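Local coordinates for hypothetical protein PA3499 (Pseudomonas aeruginosa, PDB 2IG8) that is of unknown function but adopts the YjgF-like (L-PSP family) fold and assembles as a trimer, at residues V4-A9 against N22-G27; L30-M35 against G62-L67; L78-V83 against D129-L134; A103-F108 against I136-C141. One frame throughout, in Å; residues are numbered along the deposited sequence.

Interaction 1 (V4-A9 against N22-G27); sequences VRRIRA and NALLVG
R5 and L25 trade two backbone hydrogen bonds, R5 N to L25 O at 3.0 Å and L25 N to R5 O at 2.9 Å, and their side chains run side by side off the same face of the sheet. L25 places CG anti to its backbone N (chi1 -179°), and its CD2 methyl sits over one face of the R5 guanidinium, 3.2 Å from R5 NH2; the flat, delocalised cation tolerates a hydrocarbon there while its rim stays polar. I7 CG1 packs on L25 CB at 3.8 Å and I7 CB on A23 CB, where a small residue leaves room for the branched one. I7 N also donates to A23 O (3.0 Å). Strands 4-6 and 23-26 thus make the outermost pair of the YjgF-like sheet within this chain, V4 facing V26 and R6 facing L24 as antiparallel non-hydrogen-bonded pairs, with V4 bonded on to the second subunit. On that face L24 CD2 touches the aliphatic part of R6 at CG (3.5 Å), and F108 of the second subunit packs on L24. Next to the I7-A23 bond, water 1 donates to I7 O and accepts from A23 N. D14 holds N22 N, while L30 and A70 back I7.

Interaction 2 (L30-M35 against G62-L67); sequences LVMSGM and GKVKAL
L67 CD1 is the knob that M32 and M35 share: M32 CG and M35 SD each come within 4.0 Å of it. M32 slides past L67 in the opposite direction, whereas M35 meets it tip to tip. The M35 chain (chi1 -73°, chi2 -69°) is bent at chi2 and again at its last torsion; SD touches both L67 CD1 and K63 CB, the latter 4.1 Å away, from directions about a right angle apart. M32 is extended as far as SD, which lies 4.0 Å from V64 CG1, and the two side chains cross at about a right angle; only CE is turned aside by the last torsion. Unbranched methionines suit this interface because they bend to fit the ridge that K63, V64 and L67 form on the helix. L30 CD2 reaches the helix backbone at L67 O (3.8 Å). K63 gives only its CB end: its extended chain leads away, and NZ is hydrogen-bonded to T36 O. A130 and A132 on the neighbouring strand also border M32. The axes of strand 30-32 and helix 62-67 come within 10.4 Å, at 140°. Such apolar packing of a helix across a sheet face is characteristic of the layered alpha/beta YjgF-like fold.

Interaction 3 (L78-V83 against D129-L134); sequences LYKLNV and DAWARL
W131 O takes two donors from the opposite strand, Y79 N at 2.9 Å and a weak one from K80 N at 3.4 Å, while W131 N returns a bond to K80 O. Further along, N82 and D129 pair through both backbone bonds. The Y79 ring is swung across the partner strand by chi1 64°, with W131 CB over one face, a CH-pi contact 3.9 Å from the ring centroid; its OH is bound to E29. K80 runs alongside W131, its methylenes against CD1, and its long chain lets NZ reach D129 OD1 of the third subunit, as D129 receives K80 of the second. Water 2 donates to D129 OD2 at 2.7 Å and accepts weakly from N82 ND2; OD2 also accepts from N82 ND2 of the second subunit, and N82 OD1 takes a weak bond from T112 N. Buried W131 NE1 has no partner: N82 ND2, 3.9 Å away, is itself a donor. On the other face, A130 CB is touched by both L78 CD2 (3.7 Å) and L81 CD2 from the same side; L78 and the alanine lie under helix 53-70, L81 against helix 91-101. Y79 and K80 facing W131 form a classic beta bulge, set in neighbouring antiparallel strands whose polar face, with W131 edge-to-face on its copies, meets the same face of the other two subunits at the YjgF-like trimer interface.

Interaction 4 (A103-F108 against I136-C141); sequences AGQGTF and IDLANC
T107 has chi1 -55°, which sets OG1 beside its backbone N and CG2 anti to it, and both branches then lie against C141 CB, OG1 at 3.3 Å and CG2 at 3.9 Å. In Q105, chi1 68° puts CG between the backbone N and carbonyl, from where the extended chain passes obliquely across L138 and brings NE2 to 3.7 Å from L138 CB. The same NE2 donates to T107 O at 2.9 Å, almost in line with the carbonyl. This bond fixes the amide's rotation and leaves OE1 to accept from water 3, which also donates to D137 OD1. Glutamine suits the place as donor within its own loop and acceptor toward the other. D137 OD1 also receives A139 N, forming an Asx turn at the start of the 3-10 segment 138-141. L138 CD2 packs against the backbone of F108 (3.6 Å from F108 C), and A139 CB meets Q105 CB. D142, just past the segment, gives a direct polar link to the tail, binding T107 OG1 and G106 N. F108 O accepts from S21 OG of the third subunit, and W20 there packs on F108. Between the two segments themselves no direct hydrogen bond forms; water 3 and water 4, the latter donating to T107 OG1 and weakly to C141 O, bridge them, so the pairing probably depends on these ordered waters as well as on packing.

Overall arrangement
From the N terminus, interaction 1 closes the first loop, pairing strand 4-6 with 23-26 at one side of the sheet. The chain then enters strand 29-36, and interaction 2 closes a second, largely helical loop by bringing helix 53-70 back onto it. Strands 23-26 and 29-36 are neighbours, so these two contacts touch, through N22 O to S33 N among others. Interaction 3 joins 78-85 to 126-133, which lies beside 29-36; it meets interaction 2 where V64 touches L78. Interactions 1, 2 and 3 follow in series, whereas 3 and 4 cross: 103-108 lies within the loop that interaction 3 closes, and 136-141 beyond it. Interaction 4 thereby ties the C-terminal tail to the loop before strand 110-115.

Interaction 1 (V4-A9 against N22-G27)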
loop_
_atom_site.group_PDB
_atom_site.type_symbol
_atom_site.label_atom_id
_atom_site.label_comp_id
_atom_site.label_asym_id
_atom_site.label_seq_id
_atom_site.Cartn_x
_atom_site.Cartn_y
_atom_site.Cartn_z
ATOM N N VAL B 4 17.637 -12.538 -2.005
ATOM C CA VAL B 4 16.272 -12.806 -1.559
ATOM C C VAL B 4 16.153 -14.261 -1.140
ATOM O O VAL B 4 16.635 -15.157 -1.846
ATOM C CB VAL B 4 15.176 -12.401 -2.598
ATOM C CG1 VAL B 4 15.634 -12.587 -3.982
ATOM C CG2 VAL B 4 13.888 -13.168 -2.356
ATOM N N ARG B 5 15.556 -14.486 0.034
ATOM C CA ARG B 5 15.226 -15.837 0.452
ATOM C C ARG B 5 13.795 -15.934 0.915
ATOM O O ARG B 5 13.270 -15.084 1.649
ATOM C CB ARG B 5 16.226 -16.426 1.467
ATOM C CG ARG B 5 16.026 -16.143 2.923
ATOM C CD ARG B 5 16.907 -17.058 3.808
ATOM N NE ARG B 5 16.496 -16.985 5.223
ATOM C CZ ARG B 5 16.955 -16.105 6.120
ATOM N NH1 ARG B 5 16.491 -16.120 7.374
ATOM N NH2 ARG B 5 17.873 -15.200 5.778
ATOM N N ARG B 6 13.163 -16.995 0.453
ATOM C CA ARG B 6 11.801 -17.262 0.797
ATOM C C ARG B 6 11.754 -17.705 2.245
ATOM O O ARG B 6 12.509 -18.580 2.657
ATOM C CB ARG B 6 11.256 -18.340 -0.115
ATOM C CG ARG B 6 9.925 -17.990 -0.636
ATOM C CD ARG B 6 8.912 -18.366 0.317
ATOM N NE ARG B 6 7.607 -18.520 -0.299
ATOM C CZ ARG B 6 7.300 -19.438 -1.202
ATOM N NH1 ARG B 6 8.226 -20.272 -1.654
ATOM N NH2 ARG B 6 6.055 -19.511 -1.664
ATOM N N ILE B 7 10.879 -17.081 3.020
ATOM C CA ILE B 7 10.783 -17.374 4.443
ATOM C C ILE B 7 9.565 -18.226 4.639
ATOM O O ILE B 7 8.467 -17.826 4.270
ATOM C CB ILE B 7 10.641 -16.096 5.287
ATOM C CG1 ILE B 7 11.889 -15.228 5.138
ATOM C CG2 ILE B 7 10.387 -16.450 6.763
ATOM C CD1 ILE B 7 13.149 -15.894 5.613
ATOM N N ARG B 8 9.768 -19.405 5.207
ATOM C CA ARG B 8 8.666 -20.320 5.486
ATOM C C ARG B 8 8.416 -20.504 6.975
ATOM O O ARG B 8 9.255 -21.068 7.686
ATOM C CB ARG B 8 8.969 -21.654 4.858
ATOM C CG ARG B 8 9.183 -21.538 3.386
ATOM C CD ARG B 8 9.599 -22.854 2.841
ATOM N NE ARG B 8 9.875 -22.841 1.408
ATOM C CZ ARG B 8 8.957 -22.706 0.451
ATOM N NH1 ARG B 8 9.335 -22.759 -0.817
ATOM N NH2 ARG B 8 7.673 -22.513 0.742
ATOM N N ALA B 9 7.258 -20.031 7.428
ATOM C CA ALA B 9 6.765 -20.296 8.772
ATOM C C ALA B 9 5.882 -21.566 8.742
ATOM O O ALA B 9 4.973 -21.677 7.913
ATOM C CB ALA B 9 5.974 -19.096 9.277
ATOM N N ASN B 22 4.132 -16.056 1.052
ATOM C CA ASN B 22 3.721 -15.443 2.328
ATOM C C ASN B 22 4.750 -14.440 2.815
ATOM O O ASN B 22 4.389 -13.346 3.255
ATOM C CB ASN B 22 3.449 -16.513 3.411
ATOM C CG ASN B 22 2.111 -17.204 3.230
ATOM O OD1 ASN B 22 1.912 -18.339 3.682
ATOM N ND2 ASN B 22 1.186 -16.536 2.566
ATOM N N ALA B 23 6.029 -14.803 2.731
ATOM C CA ALA B 23 7.095 -13.887 3.136
ATOM C C ALA B 23 8.394 -14.070 2.334
ATOM O O ALA B 23 8.818 -15.198 2.041
ATOM C CB ALA B 23 7.352 -14.014 4.642
ATOM N N LEU B 24 9.008 -12.947 1.969
ATOM C CA LEU B 24 10.280 -12.931 1.249
ATOM C C LEU B 24 11.178 -11.963 1.979
ATOM O O LEU B 24 10.796 -10.802 2.166
ATOM C CB LEU B 24 10.116 -12.442 -0.194
ATOM C CG LEU B 24 9.205 -13.218 -1.147
ATOM C CD1 LEU B 24 8.985 -12.390 -2.385
ATOM C CD2 LEU B 24 9.803 -14.562 -1.504
ATOM N N LEU B 25 12.360 -12.442 2.372
ATOM C CA LEU B 25 13.371 -11.604 3.008
ATOM C C LEU B 25 14.246 -11.068 1.885
ATOM O O LEU B 25 14.879 -11.823 1.148
ATOM C CB LEU B 25 14.179 -12.403 4.032
ATOM C CG LEU B 25 15.262 -11.645 4.805
ATOM C CD1 LEU B 25 14.658 -10.542 5.658
ATOM C CD2 LEU B 25 16.058 -12.610 5.664
ATOM N N VAL B 26 14.216 -9.757 1.720
ATOM C CA VAL B 26 14.875 -9.082 0.615
ATOM C C VAL B 26 15.875 -8.143 1.253
ATOM O O VAL B 26 15.516 -7.051 1.689
ATOM C CB VAL B 26 13.852 -8.294 -0.230
ATOM C CG1 VAL B 26 14.563 -7.434 -1.279
ATOM C CG2 VAL B 26 12.832 -9.255 -0.866
ATOM N N GLY B 27 17.126 -8.587 1.342
ATOM C CA GLY B 27 18.110 -7.906 2.177
ATOM C C GLY B 27 17.686 -7.995 3.636
ATOM O O GLY B 27 17.550 -9.085 4.182
HETATM O O HOH W 1 6.657 -17.702 2.346
#

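Interaction 2 (L30-M35 against G62-L67)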
loop_
_atom_site.group_PDB
_atom_site.type_symbol
_atom_site.label_atom_id
_atom_site.label_comp_id
_atom_site.label_asym_id
_atom_site.label_seq_id
_atom_site.Cartn_x
_atom_site.Cartn_y
_atom_site.Cartn_z
ATOM N N LEU B 30 11.710 -7.620 5.386
ATOM C CA LEU B 30 10.783 -8.772 5.336
ATOM C C LEU B 30 9.501 -8.368 4.633
ATOM O O LEU B 30 8.661 -7.670 5.190
ATOM C CB LEU B 30 10.466 -9.325 6.711
ATOM C CG LEU B 30 9.754 -10.692 6.683
ATOM C CD1 LEU B 30 10.608 -11.741 5.985
ATOM C CD2 LEU B 30 9.395 -11.117 8.118
ATOM N N VAL B 31 9.393 -8.773 3.386
ATOM C CA VAL B 31 8.242 -8.475 2.561
ATOM C C VAL B 31 7.227 -9.570 2.819
ATOM O O VAL B 31 7.548 -10.754 2.709
ATOM C CB VAL B 31 8.618 -8.447 1.071
ATOM C CG1 VAL B 31 7.387 -8.149 0.207
ATOM C CG2 VAL B 31 9.774 -7.440 0.801
ATOM N N MET B 32 6.009 -9.176 3.155
ATOM C CA MET B 32 4.987 -10.109 3.555
ATOM C C MET B 32 3.722 -9.895 2.762
ATOM O O MET B 32 3.350 -8.757 2.466
ATOM C CB MET B 32 4.660 -9.916 5.058
ATOM C CG MET B 32 5.790 -10.321 6.017
ATOM S SD MET B 32 5.483 -9.960 7.798
ATOM C CE MET B 32 6.287 -8.347 7.874
ATOM N N SER B 33 3.032 -10.989 2.473
ATOM C CA SER B 33 1.690 -10.925 1.945
ATOM C C SER B 33 0.722 -10.452 3.002
ATOM O O SER B 33 0.985 -10.540 4.203
ATOM C CB SER B 33 1.240 -12.312 1.432
ATOM O OG SER B 33 1.893 -12.631 0.201
ATOM N N GLY B 34 -0.430 -9.988 2.546
ATOM C CA GLY B 34 -1.502 -9.617 3.440
ATOM C C GLY B 34 -1.939 -10.826 4.236
ATOM O O GLY B 34 -2.089 -11.930 3.687
ATOM N N MET B 35 -2.105 -10.623 5.532
ATOM C CA MET B 35 -2.484 -11.691 6.444
ATOM C C MET B 35 -3.920 -11.532 6.951
ATOM O O MET B 35 -4.401 -10.420 7.185
ATOM C CB MET B 35 -1.490 -11.761 7.609
ATOM C CG MET B 35 -0.093 -12.341 7.230
ATOM S SD MET B 35 -0.050 -14.106 6.821
ATOM C CE MET B 35 0.415 -14.001 5.064
ATOM N N GLY B 62 -0.624 -12.115 15.200
ATOM C CA GLY B 62 0.100 -13.372 15.507
ATOM C C GLY B 62 0.724 -14.040 14.292
ATOM O O GLY B 62 1.826 -14.587 14.377
ATOM N N LYS B 63 0.029 -14.014 13.156
ATOM C CA LYS B 63 0.590 -14.540 11.911
ATOM C C LYS B 63 1.814 -13.723 11.443
ATOM O O LYS B 63 2.860 -14.288 11.117
ATOM C CB LYS B 63 -0.476 -14.615 10.822
ATOM C CG LYS B 63 -1.505 -15.705 11.108
ATOM C CD LYS B 63 -2.482 -15.917 9.951
ATOM C CE LYS B 63 -3.466 -17.025 10.317
ATOM N NZ LYS B 63 -4.402 -17.229 9.265
ATOM N N VAL B 64 1.666 -12.402 11.447
ATOM C CA VAL B 64 2.789 -11.506 11.158
ATOM C C VAL B 64 3.990 -11.835 12.055
ATOM O O VAL B 64 5.116 -11.959 11.576
ATOM C CB VAL B 64 2.363 -10.035 11.305
ATOM C CG1 VAL B 64 3.591 -9.098 11.200
ATOM C CG2 VAL B 64 1.287 -9.707 10.244
ATOM N N LYS B 65 3.749 -12.005 13.351
ATOM C CA LYS B 65 4.817 -12.374 14.278
ATOM C C LYS B 65 5.477 -13.716 13.961
ATOM O O LYS B 65 6.699 -13.863 14.115
ATOM C CB LYS B 65 4.267 -12.369 15.691
ATOM C CG LYS B 65 5.240 -12.831 16.738
ATOM C CD LYS B 65 4.759 -12.374 18.089
ATOM C CE LYS B 65 4.900 -13.412 19.143
ATOM N NZ LYS B 65 6.277 -13.735 19.453
ATOM N N ALA B 66 4.668 -14.690 13.540
ATOM C CA ALA B 66 5.171 -15.982 13.108
ATOM C C ALA B 66 6.104 -15.831 11.914
ATOM O O ALA B 66 7.184 -16.431 11.894
ATOM C CB ALA B 66 3.996 -16.964 12.784
ATOM N N LEU B 67 5.724 -14.999 10.950
ATOM C CA LEU B 67 6.583 -14.744 9.793
ATOM C C LEU B 67 7.885 -14.059 10.221
ATOM O O LEU B 67 8.976 -14.474 9.807
ATOM C CB LEU B 67 5.862 -13.921 8.723
ATOM C CG LEU B 67 4.652 -14.580 8.054
ATOM C CD1 LEU B 67 3.852 -13.555 7.223
ATOM C CD2 LEU B 67 5.055 -15.791 7.247
#

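Interaction 3 (L78-V83 against D129-L134)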
loop_
_atom_site.group_PDB
_atom_site.type_symbol
_atom_site.label_atom_id
_atom_site.label_comp_id
_atom_site.label_asym_id
_atom_site.label_seq_id
_atom_site.Cartn_x
_atom_site.Cartn_y
_atom_site.Cartn_z
ATOM N N LEU B 78 8.569 -4.220 12.868
ATOM C CA LEU B 78 7.440 -3.671 12.117
ATOM C C LEU B 78 7.497 -2.143 12.123
ATOM O O LEU B 78 7.670 -1.550 13.192
ATOM C CB LEU B 78 6.123 -4.139 12.737
ATOM C CG LEU B 78 5.816 -5.633 12.600
ATOM C CD1 LEU B 78 4.759 -6.097 13.576
ATOM C CD2 LEU B 78 5.401 -5.924 11.152
ATOM N N TYR B 79 7.390 -1.525 10.948
ATOM C CA TYR B 79 7.353 -0.064 10.850
ATOM C C TYR B 79 6.098 0.481 10.162
ATOM O O TYR B 79 5.837 1.664 10.228
ATOM C CB TYR B 79 8.625 0.470 10.171
ATOM C CG TYR B 79 8.827 0.060 8.738
ATOM C CD1 TYR B 79 8.224 0.764 7.704
ATOM C CD2 TYR B 79 9.614 -1.038 8.409
ATOM C CE1 TYR B 79 8.411 0.393 6.376
ATOM C CE2 TYR B 79 9.786 -1.431 7.077
ATOM C CZ TYR B 79 9.187 -0.707 6.073
ATOM O OH TYR B 79 9.371 -1.062 4.753
ATOM N N LYS B 80 5.292 -0.373 9.536
ATOM C CA LYS B 80 4.030 0.093 8.941
ATOM C C LYS B 80 3.030 -1.056 8.910
ATOM O O LYS B 80 3.408 -2.205 8.650
ATOM C CB LYS B 80 4.234 0.677 7.536
ATOM C CG LYS B 80 2.927 1.169 6.874
ATOM C CD LYS B 80 3.100 1.822 5.482
ATOM C CE LYS B 80 3.213 3.325 5.540
ATOM N NZ LYS B 80 3.282 3.992 4.179
ATOM N N LEU B 81 1.773 -0.739 9.202
ATOM C CA LEU B 81 0.669 -1.691 9.102
ATOM C C LEU B 81 -0.460 -1.029 8.324
ATOM O O LEU B 81 -1.052 -0.039 8.792
ATOM C CB LEU B 81 0.164 -2.069 10.490
ATOM C CG LEU B 81 1.141 -2.706 11.461
ATOM C CD1 LEU B 81 0.541 -2.811 12.886
ATOM C CD2 LEU B 81 1.563 -4.047 10.977
ATOM N N ASN B 82 -0.733 -1.523 7.125
ATOM C CA ASN B 82 -1.909 -1.069 6.408
ATOM C C ASN B 82 -3.056 -2.037 6.626
ATOM O O ASN B 82 -2.923 -3.242 6.393
ATOM C CB ASN B 82 -1.602 -0.852 4.956
ATOM C CG ASN B 82 -0.683 0.347 4.746
ATOM O OD1 ASN B 82 -0.535 1.206 5.634
ATOM N ND2 ASN B 82 -0.042 0.386 3.638
ATOM N N VAL B 83 -4.175 -1.493 7.078
ATOM C CA VAL B 83 -5.251 -2.304 7.625
ATOM C C VAL B 83 -6.483 -2.090 6.767
ATOM O O VAL B 83 -6.879 -0.938 6.492
ATOM C CB VAL B 83 -5.553 -1.914 9.074
ATOM C CG1 VAL B 83 -6.689 -2.816 9.639
ATOM C CG2 VAL B 83 -4.256 -1.980 9.907
ATOM N N ASP B 129 -1.590 -5.701 5.862
ATOM C CA ASP B 129 -0.370 -5.721 5.088
ATOM C C ASP B 129 0.724 -5.087 5.936
ATOM O O ASP B 129 0.660 -3.877 6.229
ATOM C CB ASP B 129 -0.593 -4.931 3.784
ATOM C CG ASP B 129 0.488 -5.173 2.729
ATOM O OD1 ASP B 129 1.431 -5.981 2.949
ATOM O OD2 ASP B 129 0.415 -4.514 1.664
ATOM N N ALA B 130 1.684 -5.900 6.377
ATOM C CA ALA B 130 2.701 -5.493 7.367
ATOM C C ALA B 130 4.053 -5.285 6.670
ATOM O O ALA B 130 4.453 -6.071 5.800
ATOM C CB ALA B 130 2.853 -6.546 8.493
ATOM N N TRP B 131 4.737 -4.216 7.059
ATOM C CA TRP B 131 6.077 -3.913 6.564
ATOM C C TRP B 131 7.036 -3.955 7.744
ATOM O O TRP B 131 6.746 -3.373 8.814
ATOM C CB TRP B 131 6.122 -2.531 5.905
ATOM C CG TRP B 131 5.070 -2.328 4.842
ATOM C CD1 TRP B 131 3.738 -2.104 5.046
ATOM C CD2 TRP B 131 5.257 -2.333 3.422
ATOM N NE1 TRP B 131 3.088 -1.987 3.855
ATOM C CE2 TRP B 131 3.993 -2.107 2.837
ATOM C CE3 TRP B 131 6.362 -2.512 2.591
ATOM C CZ2 TRP B 131 3.801 -2.054 1.458
ATOM C CZ3 TRP B 131 6.179 -2.459 1.188
ATOM C CH2 TRP B 131 4.903 -2.233 0.641
ATOM N N ALA B 132 8.157 -4.654 7.553
ATOM C CA ALA B 132 9.186 -4.801 8.580
ATOM C C ALA B 132 10.597 -4.873 7.987
ATOM O O ALA B 132 10.782 -5.227 6.814
ATOM C CB ALA B 132 8.914 -6.053 9.434
ATOM N N ARG B 133 11.569 -4.492 8.821
ATOM C CA ARG B 133 13.003 -4.610 8.568
ATOM C C ARG B 133 13.662 -5.273 9.770
ATOM O O ARG B 133 13.416 -4.857 10.901
ATOM C CB ARG B 133 13.621 -3.224 8.494
ATOM C CG ARG B 133 13.399 -2.509 7.241
ATOM C CD ARG B 133 14.154 -1.228 7.291
ATOM N NE ARG B 133 15.576 -1.454 7.106
ATOM C CZ ARG B 133 16.154 -1.558 5.914
ATOM N NH1 ARG B 133 15.425 -1.484 4.797
ATOM N NH2 ARG B 133 17.464 -1.753 5.829
ATOM N N LEU B 134 14.545 -6.238 9.531
ATOM C CA LEU B 134 15.195 -6.973 10.615
ATOM C C LEU B 134 16.266 -6.169 11.380
ATOM O O LEU B 134 16.722 -6.601 12.444
ATOM C CB LEU B 134 15.820 -8.254 10.063
ATOM C CG LEU B 134 14.839 -9.235 9.408
ATOM C CD1 LEU B 134 15.574 -10.467 8.903
ATOM C CD2 LEU B 134 13.753 -9.620 10.362
HETATM O O HOH W 2 -0.932 -2.198 1.768
#

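Interaction 4 (A103-F108 against I136-C141)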
loop_
_atom_site.group_PDB
_atom_site.type_symbol
_atom_site.label_atom_id
_atom_site.label_comp_id
_atom_site.label_asym_id
_atom_site.label_seq_id
_atom_site.Cartn_x
_atom_site.Cartn_y
_atom_site.Cartn_z
ATOM N N ALA B 103 2.046 -4.303 23.658
ATOM C CA ALA B 103 2.109 -3.968 25.101
ATOM C C ALA B 103 3.536 -3.699 25.599
ATOM O O ALA B 103 3.711 -3.008 26.600
ATOM C CB ALA B 103 1.454 -5.050 25.936
ATOM N N GLY B 104 4.531 -4.280 24.935
ATOM C CA GLY B 104 5.927 -4.138 25.318
ATOM C C GLY B 104 6.659 -2.931 24.785
ATOM O O GLY B 104 7.841 -2.793 25.048
ATOM N N GLN B 105 6.003 -2.052 24.023
ATOM C CA GLN B 105 6.718 -0.901 23.471
ATOM C C GLN B 105 5.806 0.292 23.389
ATOM O O GLN B 105 4.596 0.141 23.321
ATOM C CB GLN B 105 7.330 -1.213 22.082
ATOM C CG GLN B 105 6.333 -1.429 20.992
ATOM C CD GLN B 105 6.949 -2.087 19.749
ATOM O OE1 GLN B 105 7.490 -3.195 19.839
ATOM N NE2 GLN B 105 6.852 -1.417 18.593
ATOM N N GLY B 106 6.401 1.489 23.402
ATOM C CA GLY B 106 5.607 2.735 23.366
ATOM C C GLY B 106 5.370 3.295 21.982
ATOM O O GLY B 106 4.374 3.972 21.743
ATOM N N THR B 107 6.256 2.971 21.054
ATOM C CA THR B 107 6.194 3.498 19.697
ATOM C C THR B 107 5.572 2.477 18.771
ATOM O O THR B 107 6.055 1.357 18.669
ATOM C CB THR B 107 7.597 3.857 19.152
ATOM O OG1 THR B 107 8.242 4.759 20.043
ATOM C CG2 THR B 107 7.479 4.524 17.748
ATOM N N PHE B 108 4.484 2.872 18.111
ATOM C CA PHE B 108 3.757 2.014 17.206
ATOM C C PHE B 108 4.194 2.218 15.749
ATOM O O PHE B 108 4.661 3.310 15.361
ATOM C CB PHE B 108 2.255 2.286 17.327
ATOM C CG PHE B 108 1.649 1.862 18.633
ATOM C CD1 PHE B 108 0.975 0.649 18.741
ATOM C CD2 PHE B 108 1.720 2.683 19.749
ATOM C CE1 PHE B 108 0.391 0.247 19.902
ATOM C CE2 PHE B 108 1.126 2.279 20.979
ATOM C CZ PHE B 108 0.471 1.028 21.039
ATOM N N ILE B 136 15.979 -2.930 12.565
ATOM C CA ILE B 136 15.431 -1.854 13.384
ATOM C C ILE B 136 14.673 -2.418 14.583
ATOM O O ILE B 136 14.255 -3.577 14.573
ATOM C CB ILE B 136 14.486 -0.927 12.574
ATOM C CG1 ILE B 136 13.169 -1.646 12.226
ATOM C CG2 ILE B 136 15.184 -0.437 11.311
ATOM C CD1 ILE B 136 12.137 -0.769 11.575
ATOM N N ASP B 137 14.496 -1.595 15.613
ATOM C CA ASP B 137 13.596 -1.938 16.731
ATOM C C ASP B 137 12.884 -0.690 17.189
ATOM O O ASP B 137 13.500 0.179 17.792
ATOM C CB ASP B 137 14.373 -2.581 17.871
ATOM C CG ASP B 137 13.482 -3.048 19.026
ATOM O OD1 ASP B 137 12.241 -2.811 19.051
ATOM O OD2 ASP B 137 14.059 -3.670 19.938
ATOM N N LEU B 138 11.581 -0.595 16.918
ATOM C CA LEU B 138 10.833 0.627 17.227
ATOM C C LEU B 138 10.827 1.007 18.712
ATOM O O LEU B 138 10.648 2.191 19.060
ATOM C CB LEU B 138 9.394 0.557 16.717
ATOM C CG LEU B 138 9.046 1.302 15.426
ATOM C CD1 LEU B 138 9.907 0.867 14.262
ATOM C CD2 LEU B 138 7.562 1.147 15.128
ATOM N N ALA B 139 11.000 0.026 19.582
ATOM C CA ALA B 139 11.093 0.292 21.021
ATOM C C ALA B 139 12.230 1.288 21.358
ATOM O O ALA B 139 12.167 2.023 22.363
ATOM C CB ALA B 139 11.273 -1.035 21.787
ATOM N N ASN B 140 13.250 1.335 20.507
ATOM C CA ASN B 140 14.336 2.309 20.663
ATOM C C ASN B 140 13.897 3.773 20.508
ATOM O O ASN B 140 14.603 4.683 20.963
ATOM C CB ASN B 140 15.485 2.004 19.685
ATOM C CG ASN B 140 16.219 0.718 20.037
ATOM O OD1 ASN B 140 16.343 0.370 21.215
ATOM N ND2 ASN B 140 16.706 0.010 19.024
ATOM N N CYS B 141 12.741 4.004 19.887
ATOM C CA CYS B 141 12.207 5.363 19.727
ATOM C C CYS B 141 11.531 5.898 20.969
ATOM O O CYS B 141 11.291 7.108 21.060
ATOM C CB CYS B 141 11.177 5.417 18.608
ATOM S SG CYS B 141 11.831 4.994 17.031
HETATM O O HOH W 3 10.194 -3.862 20.387
HETATM O O HOH W 4 8.237 7.326 19.925
#